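Local coordinates for protein MerB2 (Bacillus megaterium, PDB 5C17) that probably acts as an alkylmercury lyase, splitting carbon–mercury bonds, and holds a mercury(II) ion in its active site, at residues A[5-8]-A[9-12]; A[52-55]-A[56-60]; A[172-175]-A[176-180]. All coordinates share one frame; numbering follows the deposited sequence. Where two conformers were deposited one is given.

How the contacts relate
Each contact is one continuous stretch, and none touches another; contacts 1 and 2 are wholly helical, and contact 3 runs from two non-helical serines into helix 174-183. Contact 1, on the N-terminal helix 5-17, is the one tied to the ligand pocket: Phe10 lines the site of DTV, and the side chain of Tyr11 lies about 8 Å from the mercury ion bound by Cys102 and Cys165. Contact 2, on helix 52-64, has its centre 26 Å from that of contact 1, with about 14 Å between nearest atoms. Contact 3 is 28 Å from contact 1 between centres. Contacts 2 and 3 lie on opposite sides of the chain's centre, 43 Å apart between centres.

Contact 1 of 3, residues A[5-8]-A[9-12]; sequences TELK and KFYE. With DTV ((2S,3S)-1,4-dimercaptobutane-2,3-diol), chain D.
Leu7 and Tyr11 lie alongside one another on successive turns of the alpha-helix 5-17, pointing the same way, while Phe10 runs at a slant to Leu7 toward the ligand pocket. The leucine touches mainly with one methyl: CD1 rests against Tyr11 CE2 at 3.7 Å and stands 4.0 Å from Phe10 CD2. Its CG is anti to the backbone N (chi1 -175°), which brings the branched end up to Tyr11 and Phe10. A compact, branched aliphatic suits this place because it can meet both aromatics at once. Phe10 in turn sets CD2 over the centre of one face of the Tyr11 ring, 3.9 Å above its plane. The i to i+4 backbone bonds of the helix set this spacing; Tyr11 N donates to Leu7 O, an oxygen that also lies in the plane of the Phe10 ring, at its edge.

The far end of Phe10 reaches the bound dithiol, with CZ at 3.7 Å from DTV C1. The apolar end of the ring thus borders the ligand, and Phe154 of the same pocket packs edge-to-face with it. Leu7 and Tyr11 pack instead against helix 194-207, through Phe200 and Glu203 for the leucine and Glu203 for the tyrosine, whose ring also meets that of Phe207.

On the exposed flank, flexible, charged-ended Lys9 suits solvent. Its chain runs beside Thr5, pointing the same way, and its first torsion (chi1 -63°) sets CG beside the backbone N, 3.1 Å from Thr5 O.

Contact 2 of 3, residues A[52-55]-A[56-60]; sequences TKTV and QSVVK
Gln56 brings the flat side-chain group of this contact, a carboxamide on the alpha-helix 52-64 that meets Lys53 through a water at one N-H rather than through either face. NE2 donates to this water, at 2.8 Å, and the same water donates to Lys53 O. The glutamine chain, extended and with CG anti to the backbone N (chi1 171°), is long enough to bring NE2 to the bridging water. Lys53 O is thus gripped twice, since Ser57 N also donates to it at 3.0 Å.

These are the first turns of the helix, and Asn51 OD1 accepts from Thr54 N just ahead of them. With helices 22-34 and 41-48 before it and strands 68-70 and 76-79 after it, this helix is consistent with a winged helix-turn-helix-like N-terminal region.

Apolar packing comes mainly from the valines. Val55 and Val59 lie side by side one turn apart, pointing the same way, with CG1 of Val55 at 4.1 Å from CG2 of Val59. Beta-branched valines, short and stiff, suit this buried side of the helix. Ile45 and Leu44 of helix 41-48 pack on Val55 and Val59 respectively. On another flank Thr54 meets Val58 at an angle, methyl to methyl, CG2 to CG2 at 4.0 Å, while Val58 packs on Pro19 and Ile25. The Val58 N-H reaches Thr54 O at 2.9 Å in a nearly straight bond (166°), and CG2 of Val58 lies 3.2 Å from that same oxygen.

Contact 3 of 3, residues A[172-175]-A[176-180]; sequences SSVE and HANKW
Ser172 and His176 meet through a short hydrogen bond at the ring edge: OG of the serine stands 2.7 Å from ND1 of the histidine, near the plane of the imidazole, and either atom could be the donor. With CG anti to the carbonyl carbon (chi1 -72°), the ring turns back toward the start of the helix, where the serine waits. Ser172 OG has a second, weak hydrogen bond with Glu128 OE2. Replacing His176 by alanine is likely to leave Ser172 OG without its ND1 partner and to open a gap beside Thr126, which the histidine side chain touches.

A second side-chain bond caps the backbone. Ser173 OG accepts from His176 N at 2.9 Å, with an N-H...O angle of 156°; its own torsion (chi1 68°) puts the hydroxyl between the backbone N and the carbonyl carbon, which brings the oxygen to the N-H of His176, and serine is short enough to do so. Main-chain bonds then take over, Ala177 N reaching Ser173 O at 3.0 Å and Asn178 N reaching Val174 O.

Van der Waals touches are few. Val174 and Asn178 run side by side in the same direction, with CG1 of the valine at 3.8 Å from ND2 of the asparagine. Ala177, small enough for a buried position, sets CB at 3.4 Å from Val174 O. Beyond it, the ring of Trp180 meets those of Trp150, Phe171, His169 and His184. The bond from Ser173 OG is a serine N-cap, here opening helix 174-183 just after strand 169-171 of the three-stranded antiparallel sheet.

Contact 1 of 3, residues A[5-8]-A[9-12]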
# COMPACT_ATOMS: atom_id res chain seq x y z
N THR A 5 -5.70 -15.74 7.64
CA THR A 5 -6.20 -16.65 6.61
C THR A 5 -6.91 -15.83 5.55
O THR A 5 -6.73 -16.05 4.35
CB THR A 5 -7.19 -17.69 7.21
OG1 THR A 5 -6.46 -18.57 8.08
CG2 THR A 5 -7.88 -18.51 6.12
N GLU A 6 -7.68 -14.86 5.99
CA GLU A 6 -8.44 -14.03 5.09
C GLU A 6 -7.52 -13.29 4.11
O GLU A 6 -7.81 -13.24 2.91
CB GLU A 6 -9.31 -13.08 5.90
CG GLU A 6 -10.17 -12.16 5.06
CD GLU A 6 -11.07 -11.29 5.90
OE1 GLU A 6 -11.35 -11.66 7.06
OE2 GLU A 6 -11.50 -10.22 5.40
N LEU A 7 -6.41 -12.71 4.60
CA LEU A 7 -5.50 -11.97 3.72
C LEU A 7 -4.83 -12.87 2.68
O LEU A 7 -4.73 -12.51 1.51
CB LEU A 7 -4.43 -11.26 4.56
CG LEU A 7 -3.49 -10.35 3.77
CD1 LEU A 7 -4.27 -9.26 3.02
CD2 LEU A 7 -2.48 -9.75 4.72
N LYS A 8 -4.36 -14.02 3.11
CA LYS A 8 -3.77 -14.99 2.19
C LYS A 8 -4.78 -15.36 1.11
O LYS A 8 -4.44 -15.41 -0.08
CB LYS A 8 -3.34 -16.26 2.94
CG LYS A 8 -2.44 -16.00 4.11
CD LYS A 8 -2.01 -17.27 4.80
CE LYS A 8 -0.90 -17.00 5.80
NZ LYS A 8 -0.33 -18.25 6.32
N LYS A 9 -6.02 -15.62 1.52
CA LYS A 9 -7.05 -16.02 0.58
C LYS A 9 -7.44 -14.88 -0.36
O LYS A 9 -7.74 -15.12 -1.53
CB LYS A 9 -8.29 -16.57 1.30
CG LYS A 9 -8.04 -17.83 2.12
CD LYS A 9 -7.54 -18.99 1.30
CE LYS A 9 -7.32 -20.21 2.19
NZ LYS A 9 -6.99 -21.44 1.42
N PHE A 10 -7.42 -13.65 0.14
CA PHE A 10 -7.62 -12.47 -0.69
C PHE A 10 -6.61 -12.43 -1.83
O PHE A 10 -6.97 -12.23 -2.99
CB PHE A 10 -7.56 -11.20 0.17
CG PHE A 10 -7.25 -9.92 -0.60
CD1 PHE A 10 -8.26 -9.21 -1.26
CD2 PHE A 10 -5.97 -9.41 -0.62
CE1 PHE A 10 -7.96 -8.04 -1.94
CE2 PHE A 10 -5.67 -8.23 -1.31
CZ PHE A 10 -6.67 -7.55 -1.96
N TYR A 11 -5.33 -12.62 -1.51
CA TYR A 11 -4.32 -12.55 -2.54
C TYR A 11 -4.40 -13.72 -3.50
O TYR A 11 -4.12 -13.55 -4.69
CB TYR A 11 -2.94 -12.50 -1.92
CG TYR A 11 -2.50 -11.15 -1.44
CD1 TYR A 11 -2.29 -10.11 -2.33
CD2 TYR A 11 -2.24 -10.93 -0.11
CE1 TYR A 11 -1.85 -8.88 -1.90
CE2 TYR A 11 -1.80 -9.70 0.34
CZ TYR A 11 -1.61 -8.67 -0.55
OH TYR A 11 -1.15 -7.46 -0.10
N GLU A 12 -4.76 -14.91 -3.02
CA GLU A 12 -4.90 -16.04 -3.92
C GLU A 12 -6.03 -15.81 -4.91
O GLU A 12 -5.91 -16.14 -6.10
CB GLU A 12 -5.11 -17.34 -3.14
CG GLU A 12 -3.85 -17.81 -2.43
CD GLU A 12 -4.04 -19.12 -1.72
OE1 GLU A 12 -3.02 -19.63 -1.18
OE2 GLU A 12 -5.18 -19.65 -1.69
S1 DTV D . -8.65 -4.38 -1.40
C1 DTV D . -7.15 -4.16 -0.44
C2 DTV D . -6.23 -3.09 -1.00
O2 DTV D . -6.83 -1.84 -0.91
C3 DTV D . -4.87 -3.02 -0.30
O3 DTV D . -4.18 -4.24 -0.48
C4 DTV D . -4.98 -2.72 1.19
S4 DTV D . -3.47 -2.05 1.87

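Contact 2 of 3, residues A[52-55]-A[56-60]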
# COMPACT_ATOMS: atom_id res chain seq x y z
N THR A 52 4.28 -6.41 -26.69
CA THR A 52 3.82 -5.05 -26.41
C THR A 52 2.31 -4.98 -26.21
O THR A 52 1.84 -4.19 -25.40
CB THR A 52 4.30 -4.04 -27.49
OG1 THR A 52 3.61 -4.27 -28.71
CG2 THR A 52 5.79 -4.18 -27.72
N LYS A 53 1.54 -5.82 -26.90
CA LYS A 53 0.09 -5.82 -26.73
C LYS A 53 -0.30 -6.35 -25.35
O LYS A 53 -1.25 -5.88 -24.73
CB LYS A 53 -0.61 -6.60 -27.84
CG LYS A 53 -0.52 -5.90 -29.19
CD LYS A 53 -1.43 -6.54 -30.23
CE LYS A 53 -1.54 -5.69 -31.50
NZ LYS A 53 -1.91 -4.26 -31.22
N THR A 54 0.45 -7.34 -24.86
CA THR A 54 0.17 -7.90 -23.53
C THR A 54 0.56 -6.90 -22.45
O THR A 54 -0.18 -6.72 -21.49
CB THR A 54 0.89 -9.24 -23.32
OG1 THR A 54 0.42 -10.17 -24.30
CG2 THR A 54 0.64 -9.81 -21.93
N VAL A 55 1.69 -6.22 -22.60
CA VAL A 55 2.04 -5.19 -21.64
C VAL A 55 0.92 -4.15 -21.57
O VAL A 55 0.49 -3.75 -20.50
CB VAL A 55 3.37 -4.52 -21.98
CG1 VAL A 55 3.59 -3.26 -21.12
CG2 VAL A 55 4.51 -5.51 -21.80
N GLN A 56 0.45 -3.70 -22.72
CA GLN A 56 -0.59 -2.70 -22.78
C GLN A 56 -1.86 -3.17 -22.06
O GLN A 56 -2.44 -2.43 -21.26
CB GLN A 56 -0.89 -2.38 -24.24
CG GLN A 56 -2.12 -1.51 -24.50
CD GLN A 56 -2.27 -1.16 -25.98
OE1 GLN A 56 -2.21 0.01 -26.37
NE2 GLN A 56 -2.45 -2.18 -26.82
N SER A 57 -2.29 -4.40 -22.34
CA SER A 57 -3.54 -4.88 -21.76
C SER A 57 -3.43 -5.14 -20.27
O SER A 57 -4.37 -4.84 -19.52
CB SER A 57 -4.05 -6.10 -22.51
OG SER A 57 -3.18 -7.20 -22.39
N VAL A 58 -2.29 -5.65 -19.83
CA VAL A 58 -2.10 -5.90 -18.40
C VAL A 58 -2.03 -4.57 -17.65
O VAL A 58 -2.68 -4.40 -16.62
CB VAL A 58 -0.84 -6.72 -18.14
CG1 VAL A 58 -0.55 -6.80 -16.65
CG2 VAL A 58 -1.00 -8.13 -18.73
N VAL A 59 -1.25 -3.62 -18.16
CA VAL A 59 -1.18 -2.30 -17.53
C VAL A 59 -2.57 -1.65 -17.44
O VAL A 59 -2.93 -1.07 -16.40
CB VAL A 59 -0.17 -1.40 -18.24
CG1 VAL A 59 -0.29 0.06 -17.80
CG2 VAL A 59 1.26 -1.92 -17.99
N LYS A 60 -3.38 -1.77 -18.50
CA LYS A 60 -4.74 -1.23 -18.48
C LYS A 60 -5.55 -1.82 -17.33
O LYS A 60 -6.22 -1.09 -16.60
CB LYS A 60 -5.45 -1.49 -19.81
CG LYS A 60 -6.87 -0.98 -19.88
CD LYS A 60 -7.51 -1.18 -21.25
CE LYS A 60 -8.90 -0.56 -21.30
NZ LYS A 60 -9.44 -0.54 -22.69
O HOH W 1 -3.35 -4.68 -25.92

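Contact 3 of 3, residues A[172-175]-A[176-180]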
# COMPACT_ATOMS: atom_id res chain seq x y z
N SER A 172 -5.02 8.21 16.31
CA SER A 172 -4.13 8.46 17.43
C SER A 172 -4.41 7.59 18.64
O SER A 172 -3.55 7.43 19.49
CB SER A 172 -4.26 9.93 17.83
OG SER A 172 -5.61 10.32 17.95
N SER A 173 -5.63 7.05 18.73
CA SER A 173 -6.05 6.16 19.81
C SER A 173 -7.33 5.47 19.40
O SER A 173 -8.03 5.93 18.50
CB SER A 173 -6.30 6.93 21.11
OG SER A 173 -7.45 7.76 20.96
N VAL A 174 -7.67 4.40 20.11
CA VAL A 174 -8.97 3.77 19.90
C VAL A 174 -10.10 4.73 20.30
O VAL A 174 -11.14 4.76 19.66
CB VAL A 174 -9.09 2.44 20.69
CG1 VAL A 174 -10.51 1.87 20.56
CG2 VAL A 174 -8.04 1.43 20.18
N GLU A 175 -9.88 5.50 21.36
CA GLU A 175 -10.90 6.43 21.80
C GLU A 175 -11.19 7.46 20.70
O GLU A 175 -12.34 7.81 20.45
CB GLU A 175 -10.46 7.11 23.11
CG GLU A 175 -10.38 6.16 24.32
CD GLU A 175 -9.24 5.14 24.27
OE1 GLU A 175 -8.17 5.45 23.72
OE2 GLU A 175 -9.43 4.02 24.80
N HIS A 176 -10.16 7.90 19.99
CA HIS A 176 -10.39 8.84 18.88
C HIS A 176 -11.00 8.15 17.65
O HIS A 176 -11.86 8.73 16.98
CB HIS A 176 -9.11 9.60 18.56
CG HIS A 176 -8.75 10.62 19.59
ND1 HIS A 176 -7.48 11.10 19.76
CD2 HIS A 176 -9.53 11.26 20.50
CE1 HIS A 176 -7.48 11.99 20.74
NE2 HIS A 176 -8.71 12.10 21.21
N ALA A 177 -10.60 6.91 17.39
CA ALA A 177 -11.25 6.12 16.36
C ALA A 177 -12.75 6.03 16.64
O ALA A 177 -13.59 6.13 15.73
CB ALA A 177 -10.64 4.73 16.27
N ASN A 178 -13.09 5.83 17.91
CA ASN A 178 -14.50 5.72 18.29
C ASN A 178 -15.29 7.02 18.11
O ASN A 178 -16.46 6.97 17.75
CB ASN A 178 -14.63 5.19 19.72
CG ASN A 178 -14.31 3.73 19.81
OD1 ASN A 178 -14.36 3.01 18.80
ND2 ASN A 178 -13.98 3.26 21.00
N LYS A 179 -14.66 8.15 18.37
CA LYS A 179 -15.29 9.45 18.09
C LYS A 179 -15.57 9.58 16.60
O LYS A 179 -16.64 10.01 16.19
CB LYS A 179 -14.42 10.61 18.57
CG LYS A 179 -14.32 10.71 20.08
CD LYS A 179 -13.53 11.93 20.54
CE LYS A 179 -14.28 13.25 20.36
NZ LYS A 179 -13.45 14.39 20.87
N TRP A 180 -14.60 9.18 15.78
CA TRP A 180 -14.76 9.23 14.34
C TRP A 180 -15.89 8.30 13.91
O TRP A 180 -16.74 8.68 13.10
CB TRP A 180 -13.44 8.86 13.66
CG TRP A 180 -13.49 8.72 12.18
CD1 TRP A 180 -13.28 9.71 11.26
CD2 TRP A 180 -13.75 7.53 11.44
NE1 TRP A 180 -13.40 9.20 9.99
CE2 TRP A 180 -13.69 7.86 10.07
CE3 TRP A 180 -14.02 6.21 11.80
CZ2 TRP A 180 -13.89 6.91 9.06
CZ3 TRP A 180 -14.22 5.27 10.81
CH2 TRP A 180 -14.16 5.63 9.45